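Local coordinates for protein mandelate racemase/muconate lactonizing enzyme (Jannaschia sp., PDB 4J3Z) that belongs to the enolase superfamily and probably acts as an isomerase or related enzyme that abstracts a proton alpha to a carboxylate, at residues Val58-His62 with Arg77-Ser81; Pro68-Met74 with Cys102-Leu106; Val322-Val326 with Ala359-Leu365. All coordinates share one frame; numbering follows the deposited sequence.

In the fold
Interactions 1 and 2 lie on the same side of the chain's centre, in the N-terminal domain, and share helix 71-80: its C-terminal part meets helix 48-62 in interaction 1, and its first turn and the residues leading into it meet helix 89-109 in interaction 2. Their centres are about 13 Å apart, and their segments alternate along the chain; helix 71-80 is held between its two neighbours. Interaction 3 comes later, in the C-terminal barrel domain, between helix 315-327 and the loop 359-365; it is centred about 16 Å from interaction 2 and about 27 Å from interaction 1. Asp104 and Leu365 bring interactions 2 and 3 together, joining the two domains of the enolase-superfamily fold.

Interaction 1 of 3, residues Val58-His62 with Arg77-Ser81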
ATOM      1  N   VAL D  58      19.315  20.145  32.550  1.00 28.02           N
ATOM      2  CA  VAL D  58      17.954  20.287  31.992  1.00 27.65           C
ATOM      3  C   VAL D  58      17.080  21.233  32.827  1.00 29.35           C
ATOM      4  O   VAL D  58      16.378  22.096  32.283  1.00 29.87           O
ATOM      5  CB  VAL D  58      17.262  18.900  31.819  1.00 27.41           C
ATOM      6  CG1 VAL D  58      15.778  19.031  31.490  1.00 26.24           C
ATOM      7  CG2 VAL D  58      17.968  18.061  30.752  1.00 26.49           C
ATOM      8  N   PHE D  59      17.143  21.077  34.146  1.00 29.85           N
ATOM      9  CA  PHE D  59      16.399  21.912  35.085  1.00 29.69           C
ATOM     10  C   PHE D  59      16.837  23.376  35.005  1.00 31.39           C
ATOM     11  O   PHE D  59      16.008  24.274  34.806  1.00 33.24           O
ATOM     12  CB  PHE D  59      16.571  21.349  36.505  1.00 30.25           C
ATOM     13  CG  PHE D  59      16.001  22.222  37.594  1.00 30.34           C
ATOM     14  CD1 PHE D  59      14.635  22.219  37.870  1.00 29.51           C
ATOM     15  CD2 PHE D  59      16.837  23.036  38.357  1.00 30.10           C
ATOM     16  CE1 PHE D  59      14.113  23.015  38.877  1.00 29.57           C
ATOM     17  CE2 PHE D  59      16.323  23.838  39.364  1.00 30.46           C
ATOM     18  CZ  PHE D  59      14.958  23.828  39.625  1.00 30.65           C
ATOM     19  N   THR D  60      18.139  23.611  35.144  1.00 31.32           N
ATOM     20  CA  THR D  60      18.705  24.968  35.143  1.00 30.48           C
ATOM     21  C   THR D  60      18.453  25.695  33.814  1.00 31.30           C
ATOM     22  O   THR D  60      18.087  26.881  33.791  1.00 30.52           O
ATOM     23  CB  THR D  60      20.219  24.925  35.460  1.00 29.65           C
ATOM     24  OG1 THR D  60      20.419  24.312  36.747  1.00 28.55           O
ATOM     25  CG2 THR D  60      20.843  26.336  35.464  1.00 29.97           C
ATOM     26  N   ARG D  61      18.618  24.967  32.714  1.00 31.58           N
ATOM     27  CA  ARG D  61      18.572  25.567  31.386  1.00 31.50           C
ATOM     28  C   ARG D  61      17.161  25.851  30.845  1.00 30.51           C
ATOM     29  O   ARG D  61      17.013  26.709  29.977  1.00 29.46           O
ATOM     30  CB  ARG D  61      19.360  24.703  30.405  1.00 32.42           C
ATOM     31  CG  ARG D  61      19.821  25.430  29.156  1.00 33.53           C
ATOM     32  CD  ARG D  61      20.566  24.489  28.227  1.00 35.42           C
ATOM     33  NE  ARG D  61      21.777  23.944  28.843  1.00 38.02           N
ATOM     34  CZ  ARG D  61      22.938  24.586  28.930  1.00 40.64           C
ATOM     35  NH1 ARG D  61      23.073  25.813  28.443  1.00 41.46           N
ATOM     36  NH2 ARG D  61      23.971  23.996  29.512  1.00 41.77           N
ATOM     37  N   HIS D  62      16.141  25.148  31.355  1.00 30.76           N
ATOM     38  CA  HIS D  62      14.768  25.277  30.832  1.00 29.63           C
ATOM     39  C   HIS D  62      13.660  25.456  31.872  1.00 29.55           C
ATOM     40  O   HIS D  62      12.530  25.794  31.508  1.00 29.04           O
ATOM     41  CB  HIS D  62      14.362  24.048  30.008  1.00 29.75           C
ATOM     42  CG  HIS D  62      15.421  23.530  29.091  1.00 30.44           C
ATOM     43  ND1 HIS D  62      15.750  24.151  27.905  1.00 31.18           N
ATOM     44  CD2 HIS D  62      16.185  22.415  29.159  1.00 30.00           C
ATOM     45  CE1 HIS D  62      16.695  23.454  27.298  1.00 30.75           C
ATOM     46  NE2 HIS D  62      16.967  22.390  28.032  1.00 29.70           N
ATOM     47  N   ARG D  77      10.731  23.083  25.153  1.00 24.19           N
ATOM     48  CA  ARG D  77      12.104  23.526  25.445  1.00 24.73           C
ATOM     49  C   ARG D  77      13.051  22.328  25.639  1.00 26.26           C
ATOM     50  O   ARG D  77      14.131  22.277  25.042  1.00 26.34           O
ATOM     51  CB  ARG D  77      12.135  24.390  26.710  1.00 24.80           C
ATOM     52  CG  ARG D  77      11.811  25.877  26.547  1.00 24.56           C
ATOM     53  CD  ARG D  77      12.248  26.653  27.795  1.00 24.88           C
ATOM     54  NE  ARG D  77      11.447  27.860  28.029  1.00 25.97           N
ATOM     55  CZ  ARG D  77      11.308  28.486  29.199  1.00 25.54           C
ATOM     56  NH1 ARG D  77      11.917  28.049  30.293  1.00 24.24           N
ATOM     57  NH2 ARG D  77      10.540  29.567  29.277  1.00 26.27           N
ATOM     58  N   ALA D  78      12.630  21.354  26.454  1.00 25.90           N
ATOM     59  CA  ALA D  78      13.499  20.239  26.809  1.00 25.73           C
ATOM     60  C   ALA D  78      13.677  19.245  25.666  1.00 26.59           C
ATOM     61  O   ALA D  78      14.709  18.576  25.586  1.00 25.95           O
ATOM     62  CB  ALA D  78      13.007  19.550  28.068  1.00 25.30           C
ATOM     63  N   HIS D  79      12.665  19.157  24.798  1.00 27.10           N
ATOM     64  CA  HIS D  79      12.706  18.353  23.568  1.00 25.90           C
ATOM     65  C   HIS D  79      13.604  19.026  22.542  1.00 26.53           C
ATOM     66  O   HIS D  79      14.409  18.373  21.882  1.00 27.82           O
ATOM     67  CB  HIS D  79      11.283  18.202  23.017  1.00 24.97           C
ATOM     68  CG  HIS D  79      11.177  17.388  21.756  1.00 23.71           C
ATOM     69  ND1 HIS D  79      11.286  16.014  21.742  1.00 21.78           N
ATOM     70  CD2 HIS D  79      10.914  17.757  20.479  1.00 23.23           C
ATOM     71  CE1 HIS D  79      11.120  15.574  20.508  1.00 22.28           C
ATOM     72  NE2 HIS D  79      10.888  16.611  19.722  1.00 22.68           N
ATOM     73  N   SER D  80      13.470  20.343  22.425  1.00 27.23           N
ATOM     74  CA  SER D  80      14.199  21.133  21.433  1.00 28.02           C
ATOM     75  C   SER D  80      15.602  21.576  21.880  1.00 28.96           C
ATOM     76  O   SER D  80      16.345  22.157  21.094  1.00 28.59           O
ATOM     77  CB  SER D  80      13.376  22.359  21.054  1.00 28.62           C
ATOM     78  OG  SER D  80      12.039  22.010  20.720  1.00 28.26           O
ATOM     79  N   SER D  81      15.971  21.281  23.127  1.00 30.15           N
ATOM     80  CA  SER D  81      17.261  21.717  23.687  1.00 30.62           C
ATOM     81  C   SER D  81      18.455  21.494  22.758  1.00 31.16           C
ATOM     82  O   SER D  81      18.540  20.466  22.081  1.00 31.81           O
ATOM     83  CB  SER D  81      17.531  21.036  25.032  1.00 29.40           C
ATOM     84  OG  SER D  81      18.674  21.602  25.655  1.00 27.50           O
TER
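The C-terminal part of helix 48-62 meets the C-terminal part of helix 71-80 where His62 and Arg77 place their CA atoms 6.3 Å apart, the nearest such pair across the segments. His62 carries the contact. Its CG stands beside the backbone N and anti to the carbonyl carbon (chi1 -42°), which sends the imidazole into the gap between the helices. One face of the ring lies against the backbone of Arg77 and Ala78: Ala78 CA sits 4.3 Å from the ring centroid, 13° off the normal, a CH-pi contact. Arg61 CB, from the residue just before, backs the opposite face, so the ring is clamped flat. At its edge, in the ring plane, Ser81 OG lies 3.0 Å from His62 NE2. The Arg77 side chain slides past His62 in the opposite direction, extended from CG to NE, its CB 3.8 Å from His62 ND1. At its end NH1 reaches His62 O at 2.6 Å, but the N-H...O angle is only 126°, so the hydrogen bond is weak. The stronger partner of the guanidinium is Glu66, which forms a salt bridge with NH2. Val58 CG1 adds a loose apolar touch on Ala78 CB at 4.4 Å. Ser81 OG is hydrogen-bonded to Gly45 O of the second subunit, and Arg61 NH1 to Asn382 O of that subunit. The chemistry is thus mixed: a buried imidazole held by its faces, with Ser81 OG at its edge bonded across a subunit interface, as is the guanidinium of Arg61, while Glu66 probably offsets the charge of Arg77.

Interaction 2 of 3, residues Pro68-Met74 with Cys102-Leu106; sequences PANIELM and CWDIL
The tight end of this contact is where Pro68, in the turn before helix 71-80, meets Leu106 of helix 89-109. Leu106 CD2 lies 3.6 Å from Pro68 CG and 3.5 Å from Ala69 N, wedged between the proline ring and the next peptide, while CD1 turns toward Ala69 CA and Pro68 O. The CA atoms of Pro68 and Cys102 are 5.3 Å apart, and Cys102 CB rests on Pro68 O. A second close patch forms at Ile71, in the first turn of helix 71-80, against Trp103. Ile71 crosses Trp103 at about a right angle, with CG1 3.7 Å from CZ2 and CD1 over one face of the indole, 4.1 Å from the centroid of its five-membered ring, in a CH-pi contact. Ile71 CG1 stands beside the backbone N (chi1 -45°), and chi2 of -73° swings CD1 over the ring. The margins are looser: Met74, bent at chi3, offers just its CE to Cys102 SG at 3.9 Å, and Ile105 CG2 comes no nearer than 4.3 Å to Pro68 CG. Even this looser side is buried, since Leu4 of strand 4-12 packs on Pro68, Met74, Cys102 and Ile105. Beyond Ile71 and Trp103 lies helix 290-302 of the barrel, whose Trp291 touches both. This part of the two helices thus lies between strand 4-12 on one side and helix 290-302 on another, with Ala116 of the third subunit packed on Ala69.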
ATOM      1  N   PRO D  68       5.098  26.126  37.163  1.00 35.12           N
ATOM      2  CA  PRO D  68       5.140  24.669  36.972  1.00 33.37           C
ATOM      3  C   PRO D  68       3.967  24.116  36.154  1.00 31.54           C
ATOM      4  O   PRO D  68       4.048  22.989  35.644  1.00 30.37           O
ATOM      5  CB  PRO D  68       5.099  24.126  38.404  1.00 33.16           C
ATOM      6  CG  PRO D  68       4.452  25.210  39.203  1.00 33.33           C
ATOM      7  CD  PRO D  68       4.914  26.492  38.582  1.00 33.76           C
ATOM      8  N   ALA D  69       2.899  24.906  36.026  1.00 29.36           N
ATOM      9  CA  ALA D  69       1.759  24.549  35.177  1.00 27.18           C
ATOM     10  C   ALA D  69       2.028  24.784  33.680  1.00 26.30           C
ATOM     11  O   ALA D  69       1.197  24.439  32.844  1.00 25.92           O
ATOM     12  CB  ALA D  69       0.503  25.283  35.622  1.00 26.67           C
ATOM     13  N   ASN D  70       3.181  25.362  33.344  1.00 25.95           N
ATOM     14  CA  ASN D  70       3.587  25.490  31.937  1.00 25.27           C
ATOM     15  C   ASN D  70       4.253  24.208  31.444  1.00 26.22           C
ATOM     16  O   ASN D  70       5.422  24.216  31.026  1.00 25.65           O
ATOM     17  CB  ASN D  70       4.497  26.706  31.725  1.00 24.32           C
ATOM     18  CG  ASN D  70       3.759  28.032  31.873  1.00 23.74           C
ATOM     19  OD1 ASN D  70       2.628  28.181  31.420  1.00 23.21           O
ATOM     20  ND2 ASN D  70       4.397  28.999  32.522  1.00 24.48           N
ATOM     21  N   ILE D  71       3.499  23.105  31.510  1.00 26.45           N
ATOM     22  CA  ILE D  71       4.010  21.788  31.128  1.00 26.70           C
ATOM     23  C   ILE D  71       4.447  21.769  29.667  1.00 25.99           C
ATOM     24  O   ILE D  71       5.600  21.460  29.366  1.00 26.00           O
ATOM     25  CB  ILE D  71       3.001  20.625  31.388  1.00 25.93           C
ATOM     26  CG1 ILE D  71       2.349  20.729  32.769  1.00 25.14           C
ATOM     27  CG2 ILE D  71       3.689  19.266  31.208  1.00 25.32           C
ATOM     28  CD1 ILE D  71       3.259  20.380  33.931  1.00 26.37           C
ATOM     29  N   GLU D  72       3.524  22.104  28.773  1.00 26.79           N
ATOM     30  CA  GLU D  72       3.799  22.127  27.326  1.00 26.70           C
ATOM     31  C   GLU D  72       5.054  22.934  27.009  1.00 25.55           C
ATOM     32  O   GLU D  72       5.918  22.460  26.269  1.00 26.61           O
ATOM     33  CB  GLU D  72       2.615  22.690  26.536  1.00 26.36           C
ATOM     34  CG  GLU D  72       1.313  21.929  26.691  1.00 27.72           C
ATOM     35  CD  GLU D  72       1.109  20.835  25.658  1.00 29.32           C
ATOM     36  OE1 GLU D  72       1.906  20.738  24.695  1.00 30.15           O
ATOM     37  OE2 GLU D  72       0.120  20.080  25.800  1.00 28.40           O
ATOM     38  N   LEU D  73       5.153  24.130  27.591  1.00 23.71           N
ATOM     39  CA  LEU D  73       6.301  25.023  27.385  1.00 22.85           C
ATOM     40  C   LEU D  73       7.655  24.388  27.713  1.00 22.21           C
ATOM     41  O   LEU D  73       8.555  24.384  26.882  1.00 22.49           O
ATOM     42  CB  LEU D  73       6.121  26.363  28.130  1.00 22.30           C
ATOM     43  CG  LEU D  73       7.047  27.498  27.652  1.00 21.88           C
ATOM     44  CD1 LEU D  73       7.061  27.618  26.132  1.00 21.40           C
ATOM     45  CD2 LEU D  73       6.705  28.830  28.309  1.00 21.50           C
ATOM     46  N   MET D  74       7.797  23.856  28.920  1.00 22.31           N
ATOM     47  CA  MET D  74       9.064  23.248  29.330  1.00 22.68           C
ATOM     48  C   MET D  74       9.385  21.975  28.543  1.00 23.77           C
ATOM     49  O   MET D  74      10.530  21.769  28.131  1.00 24.39           O
ATOM     50  CB  MET D  74       9.078  23.007  30.827  1.00 23.24           C
ATOM     51  CG  MET D  74       9.087  24.295  31.631  1.00 23.21           C
ATOM     52  SD  MET D  74       9.078  24.000  33.406  1.00 23.61           S
ATOM     53  CE  MET D  74       7.419  23.362  33.682  1.00 23.98           C
ATOM     54  N   CYS D 102       6.741  18.621  38.952  1.00 28.06           N
ATOM     55  CA  CYS D 102       5.810  19.720  38.692  1.00 26.79           C
ATOM     56  C   CYS D 102       4.373  19.333  39.033  1.00 27.32           C
ATOM     57  O   CYS D 102       3.754  19.979  39.883  1.00 28.23           O
ATOM     58  CB  CYS D 102       5.911  20.196  37.238  1.00 25.69           C
ATOM     59  SG  CYS D 102       7.457  21.055  36.854  1.00 24.92           S
ATOM     60  N   TRP D 103       3.857  18.273  38.402  1.00 26.48           N
ATOM     61  CA  TRP D 103       2.506  17.762  38.694  1.00 25.80           C
ATOM     62  C   TRP D 103       2.267  17.520  40.190  1.00 26.72           C
ATOM     63  O   TRP D 103       1.144  17.670  40.681  1.00 27.67           O
ATOM     64  CB  TRP D 103       2.231  16.476  37.911  1.00 26.24           C
ATOM     65  CG  TRP D 103       2.003  16.676  36.446  1.00 26.18           C
ATOM     66  CD1 TRP D 103       2.833  16.296  35.422  1.00 26.13           C
ATOM     67  CD2 TRP D 103       0.863  17.290  35.833  1.00 26.01           C
ATOM     68  NE1 TRP D 103       2.276  16.643  34.205  1.00 25.96           N
ATOM     69  CE2 TRP D 103       1.074  17.264  34.434  1.00 25.94           C
ATOM     70  CE3 TRP D 103      -0.308  17.878  36.331  1.00 25.77           C
ATOM     71  CZ2 TRP D 103       0.151  17.792  33.534  1.00 24.87           C
ATOM     72  CZ3 TRP D 103      -1.225  18.409  35.427  1.00 25.19           C
ATOM     73  CH2 TRP D 103      -0.990  18.360  34.050  1.00 24.67           C
ATOM     74  N   ASP D 104       3.321  17.134  40.908  1.00 27.49           N
ATOM     75  CA  ASP D 104       3.261  16.994  42.373  1.00 27.90           C
ATOM     76  C   ASP D 104       3.067  18.356  43.050  1.00 27.21           C
ATOM     77  O   ASP D 104       2.240  18.488  43.952  1.00 27.42           O
ATOM     78  CB  ASP D 104       4.513  16.283  42.906  1.00 28.33           C
ATOM     79  CG  ASP D 104       4.298  15.648  44.278  1.00 29.48           C
ATOM     80  OD1 ASP D 104       3.148  15.250  44.593  1.00 29.94           O
ATOM     81  OD2 ASP D 104       5.286  15.545  45.047  1.00 28.17           O
ATOM     82  N   ILE D 105       3.806  19.371  42.595  1.00 27.08           N
ATOM     83  CA  ILE D 105       3.647  20.745  43.112  1.00 26.41           C
ATOM     84  C   ILE D 105       2.297  21.349  42.719  1.00 26.34           C
ATOM     85  O   ILE D 105       1.714  22.108  43.485  1.00 26.75           O
ATOM     86  CB  ILE D 105       4.781  21.688  42.640  1.00 25.56           C
ATOM     87  CG1 ILE D 105       6.114  21.301  43.284  1.00 24.49           C
ATOM     88  CG2 ILE D 105       4.434  23.147  42.931  1.00 24.61           C
ATOM     89  CD1 ILE D 105       7.321  21.867  42.576  1.00 24.35           C
ATOM     90  N   LEU D 106       1.807  21.016  41.528  1.00 26.72           N
ATOM     91  CA  LEU D 106       0.499  21.501  41.077  1.00 26.88           C
ATOM     92  C   LEU D 106      -0.627  20.899  41.925  1.00 28.24           C
ATOM     93  O   LEU D 106      -1.576  21.595  42.298  1.00 29.14           O
ATOM     94  CB  LEU D 106       0.280  21.195  39.591  1.00 25.98           C
ATOM     95  CG  LEU D 106       1.253  21.770  38.550  1.00 26.05           C
ATOM     96  CD1 LEU D 106       0.753  21.480  37.138  1.00 25.72           C
ATOM     97  CD2 LEU D 106       1.479  23.262  38.752  1.00 25.77           C
TER

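Interaction 3 of 3, residues Val322-Val326 with Ala359-Leu365; sequences VHLGV and APDAPGL
In the C-terminal domain, which in this superfamily is a modified TIM barrel, helix 315-327 is met by the loop that runs from strand 356-358 to strand 368-369. His323 reaches furthest into this loop. Its CG lies anti to the carbonyl carbon (chi1 -78°), and the imidazole enters the curve of residues 359-365, with Pro360 over one face, Leu365 O near the edge of the ring, and Gly364 O 3.7 Å from His323 CE1. Pro360 CG is 3.7 Å from His323 NE2, the two side chains crossing at a slant. NE2 donates to Leu365 O over 3.3 Å with an N-H...O angle of 144°; the donor lies above the carbonyl plane, 52° out of it, and the oxygen is tilted out of the ring plane, so the bond is long and bent. Leu365 also lays its CD2 3.9 Å from His323 CD2. The other ring nitrogen, ND1, bonds to Trp115 N, so both nitrogens are engaged and the rotation of the ring is fixed. The remaining contacts are apolar. Val322 CG1 meets Pro360 CD at 3.8 Å, and one turn further along the helix Val326 straddles Ala359 CB, with both methyls 3.9 Å from it. Gly364 takes a positive phi where the chain turns back toward His323. Around the contact, Trp115 meets the His323 ring and bonds through NE1 to Pro360 O, and Val114 packs on His323 and Leu365. From helix 89-109, Asp104 takes up Leu365 N, so the loop lies between a barrel helix and a helix of the N-terminal domain.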
ATOM      1  N   VAL D 322       0.282   5.337  38.582  1.00 24.69           N
ATOM      2  CA  VAL D 322      -1.017   5.016  39.161  1.00 24.53           C
ATOM      3  C   VAL D 322      -1.994   6.124  38.826  1.00 24.36           C
ATOM      4  O   VAL D 322      -3.107   5.851  38.388  1.00 24.78           O
ATOM      5  CB  VAL D 322      -0.929   4.738  40.681  1.00 23.65           C
ATOM      6  CG1 VAL D 322      -2.267   4.968  41.379  1.00 23.37           C
ATOM      7  CG2 VAL D 322      -0.423   3.328  40.923  1.00 22.49           C
ATOM      8  N   HIS D 323      -1.541   7.365  38.985  1.00 23.42           N
ATOM      9  CA  HIS D 323      -2.353   8.538  38.711  1.00 22.62           C
ATOM     10  C   HIS D 323      -2.719   8.686  37.239  1.00 24.31           C
ATOM     11  O   HIS D 323      -3.865   8.997  36.917  1.00 25.51           O
ATOM     12  CB  HIS D 323      -1.647   9.793  39.212  1.00 21.44           C
ATOM     13  CG  HIS D 323      -1.750   9.984  40.689  1.00 20.25           C
ATOM     14  ND1 HIS D 323      -2.784  10.678  41.276  1.00 20.09           N
ATOM     15  CD2 HIS D 323      -0.950   9.574  41.699  1.00 19.87           C
ATOM     16  CE1 HIS D 323      -2.615  10.692  42.586  1.00 19.91           C
ATOM     17  NE2 HIS D 323      -1.509  10.030  42.869  1.00 19.68           N
ATOM     18  N   LEU D 324      -1.752   8.485  36.347  1.00 24.28           N
ATOM     19  CA  LEU D 324      -2.045   8.446  34.915  1.00 24.63           C
ATOM     20  C   LEU D 324      -3.009   7.306  34.604  1.00 25.31           C
ATOM     21  O   LEU D 324      -3.880   7.436  33.737  1.00 25.92           O
ATOM     22  CB  LEU D 324      -0.761   8.310  34.094  1.00 24.19           C
ATOM     23  CG  LEU D 324      -0.836   7.903  32.618  1.00 24.01           C
ATOM     24  CD1 LEU D 324      -1.645   8.886  31.797  1.00 23.99           C
ATOM     25  CD2 LEU D 324       0.558   7.736  32.025  1.00 23.89           C
ATOM     26  N   GLY D 325      -2.848   6.195  35.319  1.00 25.08           N
ATOM     27  CA  GLY D 325      -3.688   5.014  35.131  1.00 24.67           C
ATOM     28  C   GLY D 325      -5.126   5.247  35.549  1.00 24.74           C
ATOM     29  O   GLY D 325      -6.047   4.667  34.976  1.00 25.06           O
ATOM     30  N   VAL D 326      -5.320   6.102  36.551  1.00 24.75           N
ATOM     31  CA  VAL D 326      -6.658   6.409  37.047  1.00 24.70           C
ATOM     32  C   VAL D 326      -7.484   7.098  35.967  1.00 25.02           C
ATOM     33  O   VAL D 326      -8.698   6.884  35.861  1.00 24.74           O
ATOM     34  CB  VAL D 326      -6.608   7.297  38.303  1.00 23.81           C
ATOM     35  CG1 VAL D 326      -8.012   7.715  38.725  1.00 23.67           C
ATOM     36  CG2 VAL D 326      -5.915   6.567  39.440  1.00 24.34           C
ATOM     37  N   ALA D 359      -7.692   4.436  43.389  1.00 32.16           N
ATOM     38  CA  ALA D 359      -7.325   5.824  43.120  1.00 32.76           C
ATOM     39  C   ALA D 359      -6.981   6.567  44.415  1.00 33.52           C
ATOM     40  O   ALA D 359      -7.814   6.640  45.320  1.00 34.74           O
ATOM     41  CB  ALA D 359      -8.448   6.531  42.377  1.00 32.92           C
ATOM     42  N   PRO D 360      -5.744   7.101  44.513  1.00 33.30           N
ATOM     43  CA  PRO D 360      -5.270   7.799  45.721  1.00 33.09           C
ATOM     44  C   PRO D 360      -6.089   9.053  46.080  1.00 34.58           C
ATOM     45  O   PRO D 360      -6.821   9.594  45.238  1.00 35.07           O
ATOM     46  CB  PRO D 360      -3.819   8.164  45.378  1.00 32.66           C
ATOM     47  CG  PRO D 360      -3.429   7.216  44.289  1.00 32.31           C
ATOM     48  CD  PRO D 360      -4.683   7.002  43.492  1.00 32.87           C
ATOM     49  N   ASP D 361      -5.940   9.495  47.327  1.00 34.07           N
ATOM     50  CA  ASP D 361      -6.825  10.472  47.961  1.00 34.30           C
ATOM     51  C   ASP D 361      -6.166  11.810  48.283  1.00 31.81           C
ATOM     52  O   ASP D 361      -6.855  12.792  48.592  1.00 30.41           O
ATOM     53  CB  ASP D 361      -7.351   9.889  49.276  1.00 35.19           C
ATOM     54  CG  ASP D 361      -8.792   9.441  49.195  1.00 37.55           C
ATOM     55  OD1 ASP D 361      -9.494   9.827  48.238  1.00 37.43           O
ATOM     56  OD2 ASP D 361      -9.229   8.709  50.114  1.00 39.55           O
ATOM     57  N   ALA D 362      -4.838  11.829  48.259  1.00 30.44           N
ATOM     58  CA  ALA D 362      -4.074  12.966  48.751  1.00 29.25           C
ATOM     59  C   ALA D 362      -3.700  13.922  47.621  1.00 29.86           C
ATOM     60  O   ALA D 362      -3.664  13.514  46.451  1.00 30.71           O
ATOM     61  CB  ALA D 362      -2.831  12.481  49.482  1.00 28.31           C
ATOM     62  N   PRO D 363      -3.421  15.199  47.960  1.00 29.64           N
ATOM     63  CA  PRO D 363      -3.015  16.162  46.933  1.00 29.59           C
ATOM     64  C   PRO D 363      -1.662  15.786  46.332  1.00 29.86           C
ATOM     65  O   PRO D 363      -0.860  15.110  46.985  1.00 29.38           O
ATOM     66  CB  PRO D 363      -2.902  17.479  47.709  1.00 29.35           C
ATOM     67  CG  PRO D 363      -3.693  17.270  48.960  1.00 30.00           C
ATOM     68  CD  PRO D 363      -3.481  15.827  49.294  1.00 29.37           C
ATOM     69  N   GLY D 364      -1.411  16.224  45.101  1.00 29.67           N
ATOM     70  CA  GLY D 364      -0.172  15.885  44.406  1.00 28.44           C
ATOM     71  C   GLY D 364      -0.141  14.397  44.148  1.00 28.67           C
ATOM     72  O   GLY D 364      -1.171  13.788  43.873  1.00 29.31           O
ATOM     73  N   LEU D 365       1.041  13.802  44.252  1.00 28.59           N
ATOM     74  CA  LEU D 365       1.182  12.373  44.019  1.00 27.75           C
ATOM     75  C   LEU D 365       0.865  11.588  45.282  1.00 27.37           C
ATOM     76  O   LEU D 365       0.745  10.359  45.245  1.00 27.43           O
ATOM     77  CB  LEU D 365       2.575  12.036  43.466  1.00 27.07           C
ATOM     78  CG  LEU D 365       2.913  12.648  42.106  1.00 27.52           C
ATOM     79  CD1 LEU D 365       4.382  12.444  41.746  1.00 27.84           C
ATOM     80  CD2 LEU D 365       2.008  12.091  41.015  1.00 28.00           C
TER